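Local coordinates for protein 3-carboxy-cis,cis-muconate cycloisomerase (Pseudomonas putida, PDB 1RE5) that is an enzyme of the aspartase/fumarase superfamily, built mostly of long helices and assembled from four copies of the chain, at residues 123-128 against 336-341; 238-243 against 328-333. One frame throughout, in Å; residues are numbered along the deposited sequence.

Interaction 1: 123-128 against 336-341; sequences DLIEAD and GALRQA
L338 spans the gap to I125 and D128 because its CG lies beside the backbone N (chi1 -87°) while CD1 stands anti to CA (chi2 166°). That stretched shape carries the CD1 methyl out from the helix, and it is this branch, not CD2, that does the touching. The methyl comes in end-on at the two residues, which stand one turn apart on 123-128. It meets the methylene of the aspartate, with L338 CD1 4.2 Å from D128 CB, and also reaches the short branch of the isoleucine, with I125 CG2 4.4 Å from L338 CD1. Both are loose van der Waals contacts, and no hydrogen bond crosses between the two segments. The nearest CA pair is D128 and L338, 6.7 Å apart, and L338 supplies about half of the 134 Å² buried. Leucine suits this place because it is long enough to cross and wholly apolar, whereas D128 offers just its CB, sending OD1 to a salt bridge with K131 on its own helix. I125 faces the interior, where it also packs on L240 of helix 231-257. L338 continues onto L247 of that helix and onto L129 and L132 of helix 106-142, so the contact joins helices 106-142 and 319-347 within a bundle where helix 231-257 lies against both and helix 286-307 packs on A337 and A341.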
loop_
_atom_site.group_PDB
_atom_site.type_symbol
_atom_site.label_atom_id
_atom_site.label_comp_id
_atom_site.label_asym_id
_atom_site.label_seq_id
_atom_site.Cartn_x
_atom_site.Cartn_y
_atom_site.Cartn_z
ATOM N N ASP D 123 -22.152 15.004 -0.332
ATOM C CA ASP D 123 -22.758 16.275 -0.715
ATOM C C ASP D 123 -21.735 17.403 -0.840
ATOM O O ASP D 123 -21.825 18.204 -1.769
ATOM C CB ASP D 123 -23.869 16.655 0.284
ATOM C CG ASP D 123 -25.184 15.889 0.032
ATOM O OD1 ASP D 123 -26.076 15.920 0.915
ATOM O OD2 ASP D 123 -25.325 15.262 -1.050
ATOM N N LEU D 124 -20.771 17.470 0.076
ATOM C CA LEU D 124 -19.740 18.509 -0.003
ATOM C C LEU D 124 -18.864 18.300 -1.230
ATOM O O LEU D 124 -18.619 19.223 -2.013
ATOM C CB LEU D 124 -18.831 18.491 1.222
ATOM C CG LEU D 124 -19.353 19.029 2.547
ATOM C CD1 LEU D 124 -18.161 19.294 3.468
ATOM C CD2 LEU D 124 -20.126 20.315 2.310
ATOM N N ILE D 125 -18.395 17.066 -1.370
ATOM C CA ILE D 125 -17.532 16.668 -2.456
ATOM C C ILE D 125 -18.147 16.943 -3.808
ATOM O O ILE D 125 -17.461 17.422 -4.707
ATOM C CB ILE D 125 -17.169 15.183 -2.306
ATOM C CG1 ILE D 125 -16.267 15.035 -1.076
ATOM C CG2 ILE D 125 -16.516 14.646 -3.595
ATOM C CD1 ILE D 125 -15.840 13.632 -0.793
ATOM N N GLU D 126 -19.436 16.660 -3.960
ATOM C CA GLU D 126 -20.090 16.916 -5.241
ATOM C C GLU D 126 -20.150 18.419 -5.517
ATOM O O GLU D 126 -19.949 18.853 -6.651
ATOM C CB GLU D 126 -21.501 16.319 -5.271
ATOM C CG GLU D 126 -21.539 14.793 -5.229
ATOM C CD GLU D 126 -22.908 14.215 -5.632
ATOM O OE1 GLU D 126 -23.943 14.634 -5.051
ATOM O OE2 GLU D 126 -22.946 13.336 -6.529
ATOM N N ALA D 127 -20.411 19.210 -4.478
ATOM C CA ALA D 127 -20.489 20.661 -4.628
ATOM C C ALA D 127 -19.145 21.174 -5.109
ATOM O O ALA D 127 -19.047 21.777 -6.184
ATOM C CB ALA D 127 -20.846 21.313 -3.306
ATOM N N ASP D 128 -18.107 20.922 -4.308
ATOM C CA ASP D 128 -16.750 21.346 -4.645
ATOM C C ASP D 128 -16.310 20.876 -6.035
ATOM O O ASP D 128 -15.723 21.652 -6.785
ATOM C CB ASP D 128 -15.758 20.856 -3.592
ATOM C CG ASP D 128 -15.944 21.545 -2.251
ATOM O OD1 ASP D 128 -16.547 22.640 -2.225
ATOM O OD2 ASP D 128 -15.473 21.005 -1.226
ATOM N N GLY D 336 -9.336 18.515 1.588
ATOM C CA GLY D 336 -8.296 19.523 1.620
ATOM C C GLY D 336 -7.702 19.753 0.245
ATOM O O GLY D 336 -7.317 20.878 -0.087
ATOM N N ALA D 337 -7.615 18.696 -0.566
ATOM C CA ALA D 337 -7.050 18.826 -1.912
ATOM C C ALA D 337 -8.009 19.577 -2.821
ATOM O O ALA D 337 -7.592 20.429 -3.595
ATOM C CB ALA D 337 -6.718 17.440 -2.511
ATOM N N LEU D 338 -9.295 19.266 -2.727
ATOM C CA LEU D 338 -10.292 19.946 -3.544
ATOM C C LEU D 338 -10.246 21.436 -3.235
ATOM O O LEU D 338 -10.257 22.286 -4.133
ATOM C CB LEU D 338 -11.682 19.399 -3.238
ATOM C CG LEU D 338 -12.042 18.171 -4.059
ATOM C CD1 LEU D 338 -13.244 17.515 -3.448
ATOM C CD2 LEU D 338 -12.301 18.568 -5.514
ATOM N N ARG D 339 -10.189 21.735 -1.945
ATOM C CA ARG D 339 -10.135 23.106 -1.486
ATOM C C ARG D 339 -8.989 23.874 -2.118
ATOM O O ARG D 339 -9.182 24.946 -2.698
ATOM C CB ARG D 339 -9.957 23.144 0.014
ATOM C CG ARG D 339 -9.969 24.544 0.531
ATOM C CD ARG D 339 -9.600 24.592 1.984
ATOM N NE ARG D 339 -10.025 25.848 2.591
ATOM C CZ ARG D 339 -9.627 26.265 3.786
ATOM N NH1 ARG D 339 -8.783 25.520 4.503
ATOM N NH2 ARG D 339 -10.080 27.422 4.264
ATOM N N GLN D 340 -7.790 23.315 -2.000
ATOM C CA GLN D 340 -6.586 23.938 -2.531
ATOM C C GLN D 340 -6.569 24.008 -4.049
ATOM O O GLN D 340 -6.069 24.975 -4.615
ATOM C CB GLN D 340 -5.365 23.177 -2.045
ATOM C CG GLN D 340 -4.185 24.060 -1.797
ATOM C CD GLN D 340 -4.485 25.135 -0.779
ATOM O OE1 GLN D 340 -4.932 24.851 0.343
ATOM N NE2 GLN D 340 -4.235 26.383 -1.163
ATOM N N ALA D 341 -7.108 22.986 -4.710
ATOM C CA ALA D 341 -7.155 22.967 -6.173
ATOM C C ALA D 341 -8.043 24.104 -6.683
ATOM O O ALA D 341 -7.776 24.689 -7.734
ATOM C CB ALA D 341 -7.692 21.630 -6.674
#

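Interaction 2: 238-243 against 328-333; sequences SVLGLV and PDICCL
No hydrogen bond joins L240 to I330 or C331; the shortest sound polar bonds here stay within one helix, where C332 N to P328 O and L333 N to D329 O both measure 2.9 Å. Such bonds run along each helix, as L242 N to S238 O does in 238-243, and across the gap the two segments meet through carbon and sulfur alone. L240 does the reaching. Its CD2 methyl comes up against the cysteine sulfur, with L240 CD2 3.6 Å from C331 SG, and the same methyl sits 4.0 Å from C331 CA, so it rests against the helix surface as well as the side chain. The CB of C331 is directed away from 238-243, but the sulfur, beside the backbone N at chi1 -72°, still flanks the leucine methyl. Roughly at right angles to the sulfur stands I330, whose CG2 lies anti to the backbone N and touches two atoms of the leucine: I330 CG2 is 4.0 Å from L240 CD2 and also 4.0 Å from L240 CB. Leucine thus gives the reach, isoleucine a broad branched flank, and cysteine a compact, polarisable one. Around them, I330 also packs on L301, L302 and L305 of helix 286-307, and C331 on F19 and F236. S238, two residues before L240, hydrogen-bonds through OG to S238 OG of the second subunit. With nothing but apolar groups and a thiol between these two buried segments, their adhesion probably rests on dispersion and the exclusion of water, with shape rather than paired charge likely setting the fit.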
loop_
_atom_site.group_PDB
_atom_site.type_symbol
_atom_site.label_atom_id
_atom_site.label_comp_id
_atom_site.label_asym_id
_atom_site.label_seq_id
_atom_site.Cartn_x
_atom_site.Cartn_y
_atom_site.Cartn_z
ATOM N N SER D 238 -12.532 4.352 -2.945
ATOM C CA SER D 238 -11.822 4.177 -4.190
ATOM C C SER D 238 -12.017 5.350 -5.154
ATOM O O SER D 238 -11.077 5.804 -5.800
ATOM C CB SER D 238 -12.278 2.874 -4.831
ATOM O OG SER D 238 -11.720 2.765 -6.111
ATOM N N VAL D 239 -13.238 5.852 -5.263
ATOM C CA VAL D 239 -13.486 6.977 -6.163
ATOM C C VAL D 239 -12.778 8.207 -5.607
ATOM O O VAL D 239 -12.201 8.996 -6.353
ATOM C CB VAL D 239 -15.012 7.239 -6.329
ATOM C CG1 VAL D 239 -15.247 8.413 -7.277
ATOM C CG2 VAL D 239 -15.689 5.980 -6.880
ATOM N N LEU D 240 -12.814 8.366 -4.287
ATOM C CA LEU D 240 -12.122 9.492 -3.659
ATOM C C LEU D 240 -10.630 9.359 -3.995
ATOM O O LEU D 240 -9.915 10.360 -4.176
ATOM C CB LEU D 240 -12.337 9.469 -2.143
ATOM C CG LEU D 240 -13.339 10.469 -1.543
ATOM C CD1 LEU D 240 -14.617 10.500 -2.343
ATOM C CD2 LEU D 240 -13.627 10.080 -0.102
ATOM N N GLY D 241 -10.186 8.105 -4.103
ATOM C CA GLY D 241 -8.803 7.822 -4.428
ATOM C C GLY D 241 -8.507 8.349 -5.815
ATOM O O GLY D 241 -7.478 9.003 -6.038
ATOM N N LEU D 242 -9.410 8.061 -6.749
ATOM C CA LEU D 242 -9.276 8.518 -8.127
ATOM C C LEU D 242 -9.188 10.052 -8.164
ATOM O O LEU D 242 -8.373 10.625 -8.898
ATOM C CB LEU D 242 -10.481 8.035 -8.936
ATOM C CG LEU D 242 -10.390 6.861 -9.931
ATOM C CD1 LEU D 242 -9.275 5.881 -9.588
ATOM C CD2 LEU D 242 -11.750 6.167 -9.957
ATOM N N VAL D 243 -10.013 10.716 -7.357
ATOM C CA VAL D 243 -10.011 12.178 -7.306
ATOM C C VAL D 243 -8.672 12.701 -6.800
ATOM O O VAL D 243 -8.121 13.657 -7.345
ATOM C CB VAL D 243 -11.122 12.716 -6.388
ATOM C CG1 VAL D 243 -10.932 14.211 -6.173
ATOM C CG2 VAL D 243 -12.484 12.445 -7.006
ATOM N N PRO D 328 -12.484 8.124 7.382
ATOM C CA PRO D 328 -12.563 9.570 7.600
ATOM C C PRO D 328 -11.289 10.269 7.120
ATOM O O PRO D 328 -11.350 11.323 6.489
ATOM C CB PRO D 328 -12.777 9.677 9.108
ATOM C CG PRO D 328 -13.563 8.436 9.407
ATOM C CD PRO D 328 -12.808 7.393 8.618
ATOM N N ASP D 329 -10.134 9.687 7.400
ATOM C CA ASP D 329 -8.897 10.313 6.956
ATOM C C ASP D 329 -8.906 10.557 5.457
ATOM O O ASP D 329 -8.492 11.618 4.993
ATOM C CB ASP D 329 -7.682 9.451 7.311
ATOM C CG ASP D 329 -7.203 9.684 8.724
ATOM O OD1 ASP D 329 -6.150 9.106 9.093
ATOM O OD2 ASP D 329 -7.886 10.444 9.462
ATOM N N ILE D 330 -9.367 9.566 4.700
ATOM C CA ILE D 330 -9.414 9.692 3.250
ATOM C C ILE D 330 -10.281 10.884 2.850
ATOM O O ILE D 330 -9.862 11.722 2.059
ATOM C CB ILE D 330 -9.956 8.406 2.603
ATOM C CG1 ILE D 330 -9.002 7.245 2.876
ATOM C CG2 ILE D 330 -10.112 8.609 1.106
ATOM C CD1 ILE D 330 -9.519 5.899 2.447
ATOM N N CYS D 331 -11.484 10.959 3.413
ATOM C CA CYS D 331 -12.403 12.052 3.124
ATOM C C CYS D 331 -11.799 13.416 3.436
ATOM O O CYS D 331 -11.934 14.366 2.652
ATOM C CB CYS D 331 -13.691 11.869 3.922
ATOM S SG CYS D 331 -14.718 10.527 3.302
ATOM N N CYS D 332 -11.134 13.525 4.580
ATOM C CA CYS D 332 -10.540 14.799 4.957
ATOM C C CYS D 332 -9.399 15.186 4.032
ATOM O O CYS D 332 -9.300 16.332 3.596
ATOM C CB CYS D 332 -10.061 14.745 6.408
ATOM S SG CYS D 332 -11.432 14.544 7.550
ATOM N N LEU D 333 -8.542 14.218 3.727
ATOM C CA LEU D 333 -7.398 14.433 2.844
ATOM C C LEU D 333 -7.851 14.964 1.491
ATOM O O LEU D 333 -7.282 15.922 0.956
ATOM C CB LEU D 333 -6.641 13.115 2.655
ATOM C CG LEU D 333 -5.198 12.961 3.167
ATOM C CD1 LEU D 333 -4.815 14.092 4.117
ATOM C CD2 LEU D 333 -5.075 11.606 3.855
#

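Both contacts use helix 319-347, interaction 2 on 328-333 and interaction 1 about two turns further along on 336-341. Their centres lie 11 Å apart, each about 7 Å from the centre of the chain. Along the sequence the order is 123-128, 238-243, 328-333, 336-341, so interaction 1 brackets interaction 2. The first brings in helix 106-142 and the second helix 231-257, and those two helices also meet directly, I125 CD1 lying 3.7 Å from L240 CD1. Three helices distant in sequence therefore touch pairwise in a largely apolar interior, consistent with the long helical bundle at the heart of this superfamily's central domain.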